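Local coordinates for protein lysyl oxidase (Pichia pastoris, PDB 1W7C) that probably oxidises primary amines, including peptidyl lysine, to aldehydes as a copper-containing amine oxidase that carries a topaquinone cofactor, at residues E31-L36 with N53-I58; N120-S125 with L623-V628; P283-P288 with P376-Y381; I331-S336 with K495-V500; E339-Y344 with H353-D358. One frame throughout, in Å; residues are numbered along the deposited sequence.

Contact 1. Residues E31-L36 with N53-I58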
# COMPACT_ATOMS: atom_id res chain seq x y z
N GLU A 31 12.66 41.30 16.13
CA GLU A 31 13.36 42.35 15.39
C GLU A 31 12.55 42.80 14.17
O GLU A 31 12.45 44.00 13.87
CB GLU A 31 14.74 41.85 14.93
CG GLU A 31 15.80 41.87 16.01
CD GLU A 31 17.21 41.93 15.44
OE1 GLU A 31 17.48 41.24 14.44
OE2 GLU A 31 18.03 42.68 15.99
N VAL A 32 11.97 41.83 13.46
CA VAL A 32 11.20 42.16 12.28
C VAL A 32 9.92 42.91 12.66
O VAL A 32 9.56 43.91 12.05
CB VAL A 32 10.89 40.90 11.44
CG1 VAL A 32 9.94 41.20 10.31
CG2 VAL A 32 12.17 40.30 10.90
N LEU A 33 9.23 42.41 13.68
CA LEU A 33 7.97 43.05 14.10
C LEU A 33 8.25 44.48 14.56
O LEU A 33 7.50 45.41 14.26
CB LEU A 33 7.32 42.21 15.20
CG LEU A 33 5.91 42.57 15.67
CD1 LEU A 33 4.91 42.50 14.58
CD2 LEU A 33 5.51 41.65 16.79
N ASP A 34 9.35 44.65 15.28
CA ASP A 34 9.75 45.97 15.78
C ASP A 34 10.00 46.93 14.61
O ASP A 34 9.59 48.10 14.64
CB ASP A 34 11.01 45.88 16.66
CG ASP A 34 10.76 45.27 18.04
OD1 ASP A 34 9.59 45.08 18.48
OD2 ASP A 34 11.72 44.96 18.77
N LEU A 35 10.66 46.43 13.57
CA LEU A 35 10.99 47.26 12.40
C LEU A 35 9.73 47.62 11.62
O LEU A 35 9.59 48.74 11.14
CB LEU A 35 12.01 46.58 11.50
CG LEU A 35 12.53 47.39 10.31
CD1 LEU A 35 13.15 48.70 10.77
CD2 LEU A 35 13.53 46.57 9.50
N LEU A 36 8.80 46.68 11.52
CA LEU A 36 7.53 46.95 10.88
C LEU A 36 6.79 48.05 11.66
O LEU A 36 6.24 48.97 11.05
CB LEU A 36 6.68 45.68 10.75
CG LEU A 36 7.20 44.66 9.74
CD1 LEU A 36 6.40 43.40 9.87
CD2 LEU A 36 7.10 45.17 8.31
N ASN A 53 -3.89 49.00 9.50
CA ASN A 53 -2.80 48.15 9.03
C ASN A 53 -2.43 47.22 10.16
O ASN A 53 -2.38 47.65 11.31
CB ASN A 53 -1.54 48.94 8.67
CG ASN A 53 -1.82 50.15 7.82
OD1 ASN A 53 -2.61 50.11 6.88
ND2 ASN A 53 -1.11 51.26 8.11
N TYR A 54 -2.14 45.97 9.84
CA TYR A 54 -1.72 45.03 10.87
C TYR A 54 -0.90 43.90 10.27
O TYR A 54 -1.01 43.60 9.10
CB TYR A 54 -2.90 44.45 11.64
CG TYR A 54 -3.99 43.83 10.79
CD1 TYR A 54 -3.96 42.49 10.46
CD2 TYR A 54 -5.06 44.58 10.36
CE1 TYR A 54 -4.97 41.91 9.71
CE2 TYR A 54 -6.09 44.02 9.58
CZ TYR A 54 -6.04 42.69 9.27
OH TYR A 54 -7.06 42.17 8.51
N VAL A 55 -0.06 43.30 11.10
CA VAL A 55 0.81 42.23 10.64
C VAL A 55 0.14 40.85 10.81
O VAL A 55 -0.34 40.51 11.90
CB VAL A 55 2.16 42.27 11.41
CG1 VAL A 55 3.11 41.15 10.96
CG2 VAL A 55 2.84 43.62 11.21
N LEU A 56 0.18 40.05 9.75
CA LEU A 56 -0.32 38.67 9.85
C LEU A 56 0.78 37.66 10.17
O LEU A 56 0.68 36.94 11.16
CB LEU A 56 -1.03 38.22 8.56
CG LEU A 56 -2.42 38.73 8.27
CD1 LEU A 56 -2.33 40.12 7.69
CD2 LEU A 56 -3.12 37.76 7.31
N TRP A 57 1.78 37.62 9.29
CA TRP A 57 2.77 36.55 9.26
C TRP A 57 4.19 37.10 9.15
O TRP A 57 4.41 38.14 8.52
CB TRP A 57 2.50 35.62 8.08
CG TRP A 57 1.21 34.89 8.21
CD1 TRP A 57 0.66 34.37 9.35
CD2 TRP A 57 0.27 34.64 7.16
NE1 TRP A 57 -0.55 33.79 9.07
CE2 TRP A 57 -0.80 33.93 7.73
CE3 TRP A 57 0.24 34.93 5.79
CZ2 TRP A 57 -1.92 33.53 6.98
CZ3 TRP A 57 -0.87 34.53 5.04
CH2 TRP A 57 -1.93 33.83 5.64
N ILE A 58 5.12 36.43 9.82
CA ILE A 58 6.54 36.69 9.76
C ILE A 58 7.27 35.35 9.82
O ILE A 58 7.16 34.66 10.82
CB ILE A 58 7.04 37.56 10.94
CG1 ILE A 58 6.31 38.90 11.00
CG2 ILE A 58 8.54 37.75 10.81
CD1 ILE A 58 6.64 39.73 12.24
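Helix segment 31-36 lies against strand segment 53-58, Val32 closest to Ile58 along the backbones. The two axes come within 10.0 Å and run at 146°, so helix and strand point in roughly opposite directions. All that passes between them is apolar. Ile58 covers the most ground. Its CG2 meets Val32 CG1 at 3.8 Å, and the two side chains pass alongside, running opposite ways. The other branch of Ile58 ends in CD1, which sits 3.9 Å from Leu33 CB. The Ile58 and Leu33 side chains lie roughly perpendicular. The packing is a helix laid on a sheet, within the N2 domain of the copper amine oxidase family. Helix 26-39 covers one face of a small antiparallel sheet, and Val32 also touches Ala83 and Thr85 of strand 82-89. Leu56 and Trp57 both face Val86 there, a classic beta bulge. Val55, just before the bulge, turns toward the helix. Its CG2 touches two leucines, Leu36 CD1 at 3.8 Å and Leu33 CD1 at 4.1 Å. Leu36 has CG anti to the carbonyl carbon (chi1 -70°), which carries CD1 over to the valine. Phe387 of strand 380-388 touches both Leu33 and Ile58.

Contact 2. Residues N120-S125 with L623-V628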
# COMPACT_ATOMS: atom_id res chain seq x y z
N ASN A 120 5.48 34.51 -6.80
CA ASN A 120 4.11 34.64 -7.25
C ASN A 120 4.09 34.73 -8.75
O ASN A 120 4.65 35.66 -9.33
CB ASN A 120 3.45 35.86 -6.64
CG ASN A 120 3.21 35.70 -5.15
OD1 ASN A 120 3.05 34.58 -4.66
ND2 ASN A 120 3.20 36.83 -4.41
N THR A 121 3.46 33.76 -9.41
CA THR A 121 3.41 33.74 -10.84
C THR A 121 2.66 34.93 -11.42
O THR A 121 2.90 35.33 -12.55
CB THR A 121 2.77 32.46 -11.39
OG1 THR A 121 1.43 32.34 -10.93
CG2 THR A 121 3.51 31.21 -10.97
N ASN A 122 1.79 35.54 -10.63
CA ASN A 122 1.01 36.68 -11.11
C ASN A 122 1.75 38.01 -11.01
O ASN A 122 1.23 39.04 -11.40
CB ASN A 122 -0.37 36.73 -10.44
CG ASN A 122 -0.35 37.34 -9.03
OD1 ASN A 122 0.70 37.60 -8.47
ND2 ASN A 122 -1.53 37.55 -8.47
N GLY A 123 2.99 37.95 -10.52
CA GLY A 123 3.89 39.10 -10.46
C GLY A 123 3.55 40.18 -9.45
O GLY A 123 4.12 41.27 -9.50
N LYS A 124 2.62 39.89 -8.54
CA LYS A 124 2.12 40.88 -7.60
C LYS A 124 2.54 40.56 -6.17
O LYS A 124 2.50 39.40 -5.75
CB LYS A 124 0.60 40.94 -7.66
CG LYS A 124 0.08 41.38 -9.02
CD LYS A 124 -1.42 41.27 -9.17
CE LYS A 124 -1.83 41.57 -10.57
NZ LYS A 124 -3.28 41.42 -10.75
N SER A 125 2.92 41.59 -5.43
CA SER A 125 3.06 41.52 -3.99
C SER A 125 1.76 41.78 -3.26
O SER A 125 1.64 41.37 -2.10
CB SER A 125 4.13 42.49 -3.50
OG SER A 125 3.80 43.82 -3.90
N LEU A 623 -9.84 33.57 -7.15
CA LEU A 623 -10.28 32.44 -7.95
C LEU A 623 -9.69 32.42 -9.36
O LEU A 623 -9.45 31.36 -9.91
CB LEU A 623 -11.81 32.43 -8.04
CG LEU A 623 -12.60 32.29 -6.73
CD1 LEU A 623 -14.10 32.38 -7.00
CD2 LEU A 623 -12.22 31.00 -5.96
N TYR A 624 -9.50 33.60 -9.95
CA TYR A 624 -9.07 33.75 -11.33
C TYR A 624 -7.61 34.23 -11.48
O TYR A 624 -6.94 33.91 -12.47
CB TYR A 624 -10.06 34.63 -12.13
CG TYR A 624 -11.41 33.98 -12.19
CD1 TYR A 624 -12.39 34.28 -11.23
CD2 TYR A 624 -11.68 32.99 -13.11
CE1 TYR A 624 -13.60 33.62 -11.22
CE2 TYR A 624 -12.92 32.33 -13.12
CZ TYR A 624 -13.88 32.66 -12.18
OH TYR A 624 -15.08 31.98 -12.16
N ASP A 625 -7.14 35.00 -10.50
CA ASP A 625 -5.80 35.57 -10.50
C ASP A 625 -5.04 35.29 -9.20
O ASP A 625 -4.61 36.21 -8.51
CB ASP A 625 -5.88 37.10 -10.75
CG ASP A 625 -4.53 37.72 -10.96
OD1 ASP A 625 -4.39 38.94 -10.72
OD2 ASP A 625 -3.56 37.08 -11.39
N PRO A 626 -4.88 34.01 -8.85
CA PRO A 626 -4.16 33.67 -7.62
C PRO A 626 -2.70 34.05 -7.67
O PRO A 626 -2.11 34.12 -8.75
CB PRO A 626 -4.32 32.16 -7.54
CG PRO A 626 -4.41 31.74 -8.96
CD PRO A 626 -5.31 32.80 -9.58
N PRO A 627 -2.11 34.33 -6.51
CA PRO A 627 -0.67 34.55 -6.42
C PRO A 627 0.14 33.52 -7.19
O PRO A 627 1.03 33.93 -7.96
CB PRO A 627 -0.40 34.57 -4.93
CG PRO A 627 -1.66 35.13 -4.36
CD PRO A 627 -2.77 34.51 -5.20
N VAL A 628 -0.19 32.24 -7.04
CA VAL A 628 0.41 31.18 -7.83
C VAL A 628 -0.66 30.46 -8.64
O VAL A 628 -1.61 29.87 -8.07
CB VAL A 628 1.18 30.18 -6.95
CG1 VAL A 628 1.58 28.95 -7.78
CG2 VAL A 628 2.42 30.83 -6.35
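This is a polar loop-to-loop contact, partly buried, between the loop 120-125 and the loop 623-628 of the enzyme domain. Neither segment is helix or strand. The carbonyl of Pro627 points into the type I turn that runs from Asn120 to Gly123. Asn122 N bonds to Pro627 O at 3.2 Å, with the donor tilted 29° from the carbonyl plane. Asn120 lies alongside Pro627, the two side chains pointing the same way, and its OD1 is 3.5 Å from Pro627 CB. Asn122 has CG between its backbone N and carbonyl carbon (chi1 80°). That folds the amide back over its own turn, where OD1 accepts from Lys124 N at 3.0 Å, an Asx turn. The same amide gives a weak bond from ND2 to Asp625 O. At the outer edge the extended Lys124 crosses Asp625 at about a right angle. Its NZ forms a salt bridge with Asp625 OD1 at 2.7 Å. Thr121 OG1 is hydrogen-bonded to Asn629 N. The loop 120-125 joins strands 112-115 and 126-128, and Asn120 ND2 bonds to Glu99 of strand 96-103. The loop 623-628 lies between strands 602-606 and 642-654, and Leu623 packs on strand 170-180.

Contact 3. Residues P283-P288 with P376-Y381; sequences PRLVEP and PSTAGY. Unlike the reference sequence in segment 376-381: Ser377 (reference Ala).
A water-bridged seam at the dimer interface joins strand 284-286 to the type I turn from Pro376 to Ala379. Residues 284-286 pair with an antiparallel strand of the second subunit. Within the chain, Ser377 CB is 3.3 Å from Arg284 NH2. In the conformer given, one of two, Ser377 OG lies over one face of the guanidinium, toward the rim. The arginine chain is bent at chi2 and chi3 (-79° and -63°), which brings the guanidinium up to the serine. NH2 bonds to the carbonyl of Ala721. One water accepts from Arg284 NE at 3.1 Å and from Ser377 N, and donates to Leu285 O at 2.8 Å. With an alanine at Arg284, this water is likely to lose one donor and Ala721 O this hydrogen bond. Thr378 wedges in further along. Its CG2 touches Leu285 O at 3.5 Å, and its CB lies 3.8 Å from Glu287 OE2. Two more waters tie Glu287 OE2 to the threonine. One donates to Thr378 O at 2.9 Å, and the other accepts from Thr378 OG1 at 2.8 Å. The polar groups of strand and turn thus meet chiefly through water, and direct touches are van der Waals contacts.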
# COMPACT_ATOMS: atom_id res chain seq x y z
N PRO A 283 0.31 -5.06 22.03
CA PRO A 283 1.78 -5.10 21.98
C PRO A 283 2.46 -3.74 21.92
O PRO A 283 1.85 -2.75 21.47
CB PRO A 283 2.08 -5.97 20.75
CG PRO A 283 0.83 -6.76 20.54
CD PRO A 283 -0.29 -5.84 20.95
N ARG A 284 3.71 -3.72 22.33
CA ARG A 284 4.54 -2.52 22.43
C ARG A 284 5.84 -2.79 21.67
O ARG A 284 6.46 -3.82 21.85
CB ARG A 284 4.90 -2.23 23.92
CG ARG A 284 3.77 -1.57 24.73
CD ARG A 284 3.63 -0.06 24.48
NE ARG A 284 4.85 0.64 24.91
CZ ARG A 284 5.15 1.01 26.14
NH1 ARG A 284 4.29 0.84 27.13
NH2 ARG A 284 6.29 1.62 26.39
N LEU A 285 6.28 -1.82 20.89
CA LEU A 285 7.62 -1.73 20.38
C LEU A 285 8.59 -1.23 21.48
O LEU A 285 8.32 -0.28 22.18
CB LEU A 285 7.60 -0.74 19.23
CG LEU A 285 8.74 -0.76 18.26
CD1 LEU A 285 8.72 -2.10 17.49
CD2 LEU A 285 8.57 0.45 17.34
N VAL A 286 9.70 -1.93 21.66
CA VAL A 286 10.75 -1.51 22.57
C VAL A 286 12.09 -1.51 21.85
O VAL A 286 12.27 -2.18 20.82
CB VAL A 286 10.81 -2.40 23.83
CG1 VAL A 286 9.50 -2.35 24.55
CG2 VAL A 286 11.18 -3.82 23.47
N GLU A 287 13.04 -0.81 22.47
CA GLU A 287 14.41 -0.70 22.00
C GLU A 287 15.31 -1.36 23.01
O GLU A 287 15.75 -0.69 23.97
CB GLU A 287 14.78 0.77 21.81
CG GLU A 287 14.18 1.31 20.52
CD GLU A 287 14.37 2.79 20.27
OE1 GLU A 287 14.76 3.54 21.19
OE2 GLU A 287 14.05 3.23 19.16
N PRO A 288 15.58 -2.66 22.87
CA PRO A 288 16.30 -3.36 23.96
C PRO A 288 17.68 -2.81 24.26
O PRO A 288 18.17 -2.94 25.35
CB PRO A 288 16.43 -4.81 23.45
CG PRO A 288 15.56 -4.93 22.26
CD PRO A 288 15.29 -3.55 21.72
N PRO A 376 4.77 5.64 18.57
CA PRO A 376 5.21 4.68 19.59
C PRO A 376 5.96 5.34 20.74
O PRO A 376 6.51 6.44 20.66
CB PRO A 376 6.13 3.72 18.80
CG PRO A 376 5.74 3.91 17.37
CD PRO A 376 5.34 5.33 17.25
N SER A 377 5.95 4.63 21.85
CA SER A 377 6.55 5.10 23.09
C SER A 377 8.08 5.33 22.98
O SER A 377 8.65 6.10 23.75
CB SER A 377 6.22 4.13 24.24
OG SER A 377 4.81 4.09 24.46
N THR A 378 8.71 4.72 21.97
CA THR A 378 10.15 4.88 21.72
C THR A 378 10.46 6.14 20.90
O THR A 378 11.62 6.41 20.60
CB THR A 378 10.68 3.71 20.93
OG1 THR A 378 9.85 3.56 19.76
CG2 THR A 378 10.59 2.40 21.70
N ALA A 379 9.45 6.89 20.52
CA ALA A 379 9.66 8.08 19.69
C ALA A 379 10.37 9.18 20.46
O ALA A 379 10.20 9.30 21.66
CB ALA A 379 8.36 8.64 19.18
N GLY A 380 11.14 9.99 19.75
CA GLY A 380 11.59 11.27 20.25
C GLY A 380 10.75 12.38 19.62
O GLY A 380 10.32 12.30 18.49
N TYR A 381 10.55 13.45 20.41
CA TYR A 381 9.67 14.55 20.02
C TYR A 381 10.43 15.86 19.88
O TYR A 381 11.40 16.12 20.63
CB TYR A 381 8.57 14.73 21.07
CG TYR A 381 7.57 13.64 21.04
CD1 TYR A 381 7.69 12.56 21.85
CD2 TYR A 381 6.52 13.66 20.13
CE1 TYR A 381 6.80 11.52 21.81
CE2 TYR A 381 5.62 12.65 20.07
CZ TYR A 381 5.76 11.57 20.90
OH TYR A 381 4.86 10.53 20.83
O HOH W 1 6.18 1.52 22.20
O HOH W 2 12.98 5.50 18.17
O HOH W 3 14.26 6.15 21.37
O HOH W 4 11.64 1.94 18.40

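Contact 4. Residues I331-S336 with K495-V500; sequences IVYELS and KVDLDV. With CA (calcium ion), chain D.
Glu334 crosses Lys495 obliquely, both chains extended. Glu334 OE2 forms a salt bridge with Lys495 NZ at 2.9 Å, met from above the carboxylate plane. The other oxygen, OE1, accepts from Ser336 OG at 2.8 Å, again from above that plane. With both oxygens held, the carboxylate has little freedom to turn. Lys495 NZ has a second partner in the carbonyl of Leu612. A water donates to Glu334 OE2 and to Asp497 OD2, and so bridges two like charges. It sits in the ring plane of Tyr333, at the edge. Asp497 OD2 also lies at that edge, and the ring and carboxylate planes stand 69° apart. The backbones belong to antiparallel strands 329-344 and 488-498 of the enzyme domain. Ser336 and Lys495 form a hydrogen-bonded pair, and Asp499 N bonds to Ile331 O at 2.9 Å. On the face carrying Val332 and Leu335 the contacts are apolar. Val332 CG2 meets Leu498 CD2 at 3.8 Å, and Leu335 CD1 lies beside Val496 CG2. Where strand 488-498 ends, the chain binds calcium. Asp497 OD1 and Asp499 OD1 each bind it at 2.3 Å, joined by Leu498 O and a water. Asp643 and Ile644 complete the site. The second oxygens of both aspartates form salt bridges with Lys65, which would offset part of their charge.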
# COMPACT_ATOMS: atom_id res chain seq x y z
N ILE A 331 20.30 12.81 -2.54
CA ILE A 331 19.30 12.35 -3.49
C ILE A 331 18.13 13.32 -3.68
O ILE A 331 17.54 13.33 -4.75
CB ILE A 331 18.80 10.94 -3.18
CG1 ILE A 331 18.11 10.84 -1.82
CG2 ILE A 331 19.92 9.90 -3.32
CD1 ILE A 331 17.23 9.65 -1.68
N VAL A 332 17.81 14.10 -2.65
CA VAL A 332 16.68 15.04 -2.75
C VAL A 332 17.10 16.36 -2.07
O VAL A 332 17.44 16.37 -0.89
CB VAL A 332 15.41 14.48 -2.03
CG1 VAL A 332 14.30 15.55 -1.99
CG2 VAL A 332 14.93 13.20 -2.65
N TYR A 333 17.04 17.44 -2.83
CA TYR A 333 17.34 18.75 -2.29
C TYR A 333 16.24 19.23 -1.33
O TYR A 333 16.53 19.69 -0.23
CB TYR A 333 17.61 19.79 -3.40
CG TYR A 333 17.75 21.19 -2.78
CD1 TYR A 333 18.88 21.53 -2.07
CD2 TYR A 333 16.73 22.13 -2.89
CE1 TYR A 333 18.97 22.76 -1.43
CE2 TYR A 333 16.80 23.36 -2.27
CZ TYR A 333 17.94 23.67 -1.54
OH TYR A 333 18.03 24.86 -0.89
N GLU A 334 14.99 19.10 -1.79
CA GLU A 334 13.81 19.53 -1.04
C GLU A 334 12.71 18.52 -1.24
O GLU A 334 12.42 18.16 -2.38
CB GLU A 334 13.34 20.89 -1.58
CG GLU A 334 12.06 21.40 -0.91
CD GLU A 334 11.55 22.74 -1.40
OE1 GLU A 334 10.49 23.15 -0.88
OE2 GLU A 334 12.19 23.38 -2.28
N LEU A 335 12.10 18.13 -0.12
CA LEU A 335 10.87 17.33 -0.15
C LEU A 335 9.88 18.10 0.71
O LEU A 335 10.10 18.24 1.91
CB LEU A 335 11.12 15.91 0.40
CG LEU A 335 9.87 15.05 0.61
CD1 LEU A 335 9.14 14.82 -0.70
CD2 LEU A 335 10.26 13.72 1.21
N SER A 336 8.79 18.56 0.14
CA SER A 336 7.90 19.41 0.93
C SER A 336 6.45 19.26 0.44
O SER A 336 6.12 19.52 -0.71
CB SER A 336 8.32 20.88 0.85
OG SER A 336 8.44 21.29 -0.50
N LYS A 495 6.17 18.59 -3.43
CA LYS A 495 7.32 19.01 -4.22
C LYS A 495 8.46 18.04 -3.93
O LYS A 495 8.92 17.96 -2.78
CB LYS A 495 7.72 20.43 -3.87
CG LYS A 495 8.79 21.01 -4.75
CD LYS A 495 9.21 22.38 -4.23
CE LYS A 495 10.21 23.10 -5.15
NZ LYS A 495 10.67 24.37 -4.48
N VAL A 496 8.88 17.28 -4.93
CA VAL A 496 9.90 16.26 -4.77
C VAL A 496 11.06 16.64 -5.68
O VAL A 496 11.11 16.28 -6.87
CB VAL A 496 9.34 14.85 -5.15
CG1 VAL A 496 10.37 13.77 -4.89
CG2 VAL A 496 8.05 14.52 -4.39
N ASP A 497 11.99 17.41 -5.14
CA ASP A 497 13.11 17.90 -5.91
C ASP A 497 14.26 16.90 -5.79
O ASP A 497 15.27 17.11 -5.12
CB ASP A 497 13.49 19.31 -5.47
CG ASP A 497 14.61 19.89 -6.25
OD1 ASP A 497 14.98 19.32 -7.34
OD2 ASP A 497 15.14 20.97 -5.86
N LEU A 498 14.10 15.81 -6.52
CA LEU A 498 15.13 14.79 -6.69
C LEU A 498 16.28 15.43 -7.44
O LEU A 498 16.05 16.11 -8.45
CB LEU A 498 14.57 13.58 -7.50
CG LEU A 498 13.82 12.56 -6.63
CD1 LEU A 498 12.75 11.84 -7.49
CD2 LEU A 498 14.77 11.56 -6.03
N ASP A 499 17.50 15.13 -7.02
CA ASP A 499 18.73 15.53 -7.70
C ASP A 499 19.58 14.24 -7.75
O ASP A 499 20.40 13.98 -6.85
CB ASP A 499 19.50 16.60 -6.91
CG ASP A 499 18.94 17.99 -7.03
OD1 ASP A 499 18.03 18.28 -7.85
OD2 ASP A 499 19.44 18.88 -6.24
N VAL A 500 19.30 13.38 -8.70
CA VAL A 500 19.93 12.07 -8.74
C VAL A 500 21.29 12.15 -9.41
O VAL A 500 21.39 12.46 -10.59
CB VAL A 500 19.03 11.05 -9.48
CG1 VAL A 500 19.66 9.69 -9.41
CG2 VAL A 500 17.66 11.04 -8.85
CA CA D . 16.12 18.37 -9.06
O HOH W 5 13.69 23.07 -4.66
O HOH W 6 17.26 17.29 -10.91

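Contact 5. Residues E339-Y344 with H353-D358. With IMD (imidazole), chain P.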
# COMPACT_ATOMS: atom_id res chain seq x y z
N GLU A 339 0.32 21.52 -0.51
CA GLU A 339 -1.11 21.88 -0.47
C GLU A 339 -1.91 20.63 -0.26
O GLU A 339 -1.50 19.54 -0.64
CB GLU A 339 -1.56 22.59 -1.74
CG GLU A 339 -3.01 23.03 -1.86
CD GLU A 339 -3.48 24.04 -0.80
OE1 GLU A 339 -3.55 23.68 0.40
OE2 GLU A 339 -3.83 25.19 -1.20
N LEU A 340 -3.05 20.81 0.37
CA LEU A 340 -4.06 19.77 0.53
C LEU A 340 -5.40 20.41 0.28
O LEU A 340 -5.73 21.43 0.90
CB LEU A 340 -4.08 19.12 1.92
CG LEU A 340 -2.88 18.72 2.67
CD1 LEU A 340 -2.30 19.95 3.31
CD2 LEU A 340 -3.30 17.68 3.76
N ILE A 341 -6.19 19.82 -0.60
CA ILE A 341 -7.52 20.31 -0.95
C ILE A 341 -8.57 19.28 -0.55
O ILE A 341 -8.31 18.07 -0.51
CB ILE A 341 -7.68 20.69 -2.45
CG1 ILE A 341 -7.42 19.48 -3.33
CG2 ILE A 341 -6.77 21.88 -2.73
CD1 ILE A 341 -7.82 19.71 -4.82
N ALA A 342 -9.76 19.79 -0.26
CA ALA A 342 -10.91 18.95 -0.04
C ALA A 342 -12.06 19.56 -0.80
O ALA A 342 -12.53 20.65 -0.44
CB ALA A 342 -11.24 18.83 1.44
N GLU A 343 -12.46 18.91 -1.89
CA GLU A 343 -13.39 19.46 -2.84
C GLU A 343 -14.66 18.61 -2.87
O GLU A 343 -14.60 17.43 -3.25
CB GLU A 343 -12.75 19.49 -4.23
CG GLU A 343 -13.64 20.09 -5.31
CD GLU A 343 -13.10 19.95 -6.71
OE1 GLU A 343 -13.66 20.63 -7.59
OE2 GLU A 343 -12.21 19.10 -6.93
N TYR A 344 -15.78 19.20 -2.49
CA TYR A 344 -17.05 18.48 -2.30
C TYR A 344 -17.95 18.60 -3.49
O TYR A 344 -17.95 19.65 -4.16
CB TYR A 344 -17.76 18.98 -1.02
CG TYR A 344 -17.04 18.58 0.24
CD1 TYR A 344 -15.83 19.16 0.59
CD2 TYR A 344 -17.53 17.56 1.08
CE1 TYR A 344 -15.14 18.76 1.70
CE2 TYR A 344 -16.82 17.16 2.18
CZ TYR A 344 -15.63 17.76 2.48
OH TYR A 344 -14.95 17.33 3.58
N HIS A 353 -20.24 24.30 -2.73
CA HIS A 353 -19.34 25.44 -2.73
C HIS A 353 -18.15 25.27 -1.78
O HIS A 353 -17.47 26.24 -1.49
CB HIS A 353 -20.12 26.72 -2.42
CG HIS A 353 -21.06 27.11 -3.52
ND1 HIS A 353 -22.43 27.11 -3.36
CD2 HIS A 353 -20.82 27.43 -4.82
CE1 HIS A 353 -22.99 27.47 -4.51
NE2 HIS A 353 -22.04 27.68 -5.40
N THR A 354 -17.89 24.04 -1.35
CA THR A 354 -16.75 23.80 -0.48
C THR A 354 -15.59 23.26 -1.28
O THR A 354 -15.67 22.16 -1.85
CB THR A 354 -17.16 22.80 0.62
OG1 THR A 354 -18.17 23.38 1.46
CG2 THR A 354 -15.98 22.51 1.53
N PHE A 355 -14.49 24.01 -1.30
CA PHE A 355 -13.24 23.61 -1.95
C PHE A 355 -12.13 24.17 -1.09
O PHE A 355 -11.54 25.21 -1.39
CB PHE A 355 -13.23 24.20 -3.37
CG PHE A 355 -12.20 23.60 -4.32
CD1 PHE A 355 -12.42 23.64 -5.70
CD2 PHE A 355 -10.99 23.07 -3.87
CE1 PHE A 355 -11.50 23.14 -6.60
CE2 PHE A 355 -10.07 22.57 -4.78
CZ PHE A 355 -10.31 22.62 -6.11
N TYR A 356 -11.88 23.51 0.02
CA TYR A 356 -10.88 23.98 0.97
C TYR A 356 -9.47 23.93 0.41
O TYR A 356 -9.08 22.93 -0.21
CB TYR A 356 -10.89 23.17 2.29
CG TYR A 356 -12.17 23.24 3.08
CD1 TYR A 356 -12.86 22.09 3.42
CD2 TYR A 356 -12.70 24.47 3.45
CE1 TYR A 356 -14.05 22.15 4.10
CE2 TYR A 356 -13.88 24.54 4.17
CZ TYR A 356 -14.57 23.39 4.47
OH TYR A 356 -15.79 23.50 5.11
N SER A 357 -8.71 24.97 0.75
CA SER A 357 -7.25 24.97 0.71
C SER A 357 -6.75 24.89 2.14
O SER A 357 -6.86 25.84 2.90
CB SER A 357 -6.77 26.28 0.11
OG SER A 357 -5.39 26.52 0.44
N ASP A 358 -6.20 23.76 2.54
CA ASP A 358 -5.83 23.60 3.93
C ASP A 358 -4.61 24.42 4.32
O ASP A 358 -4.49 24.81 5.48
CB ASP A 358 -5.68 22.12 4.27
CG ASP A 358 -6.99 21.46 4.56
OD1 ASP A 358 -8.00 22.17 4.82
OD2 ASP A 358 -7.12 20.25 4.52
N1 IMD P . -12.10 21.55 7.62
C2 IMD P . -10.96 21.17 6.99
N3 IMD P . -10.46 22.29 6.39
C4 IMD P . -11.26 23.34 6.66
C5 IMD P . -12.31 22.87 7.43
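Phe355 fills the hollow between Ile341 and Glu343. Glu343 lays its chain over one ring face, CG 3.9 Å from the centroid in a CH-pi contact, its carboxylate stacked with planes 22° apart. Ile341 puts CG2 at the ring edge, in plane, while its CD1 touches Phe355 CE2 at 3.6 Å. Glu343 OE2 forms a salt bridge with Arg583. Across the sheet, Tyr356 lies beside the small bump of Ala342, its CD1 4.1 Å from Ala342 CB. The tyrosine ring is sandwiched: Thr354 CG2 lies over the rim of one face, and an imidazole, probably from the crystallisation liquor, covers the centre of the other. Thr354 CG2 also nudges Tyr344, 3.5 Å from CD1. A bend at chi2 (61°) brings Glu339 OE2 to Ser357 OG at 2.6 Å, on the syn side. Replacing Glu339 by alanine is likely to leave the Ser357 hydroxyl without this acceptor, and Ser615 and Gln595 without their shared partner. Leu340 O accepts from Asp358 N at 2.9 Å, and imidazole N3 donates to Asp358 OD1. The strands make an antiparallel hairpin beside the copper site, where Tyr344 stacks on the copper ligand His488. Asp358, the predicted proton acceptor, begins a helix that Ser357 caps.

Contacts 1, 4 and 5 are buried, contact 2 is partly so, and contact 3 lies near the surface at the dimer interface. Contacts 4 and 5 share strand 329-344, one by the calcium site and the other by the copper site, with centres 26 Å apart. Both use strand ladders, but contact 4 adds buried charge pairs and metal, while contact 5 adds ring packing. Contact 1 is purely apolar and belongs to the N2 domain. Contact 2 joins distant parts of the chain through polar loops. Contact 3 relies on water. Contacts 2 and 3 lie on opposite sides of the chain's centre, their centres about 46 Å apart. Contacts 3 and 5 both touch the second subunit.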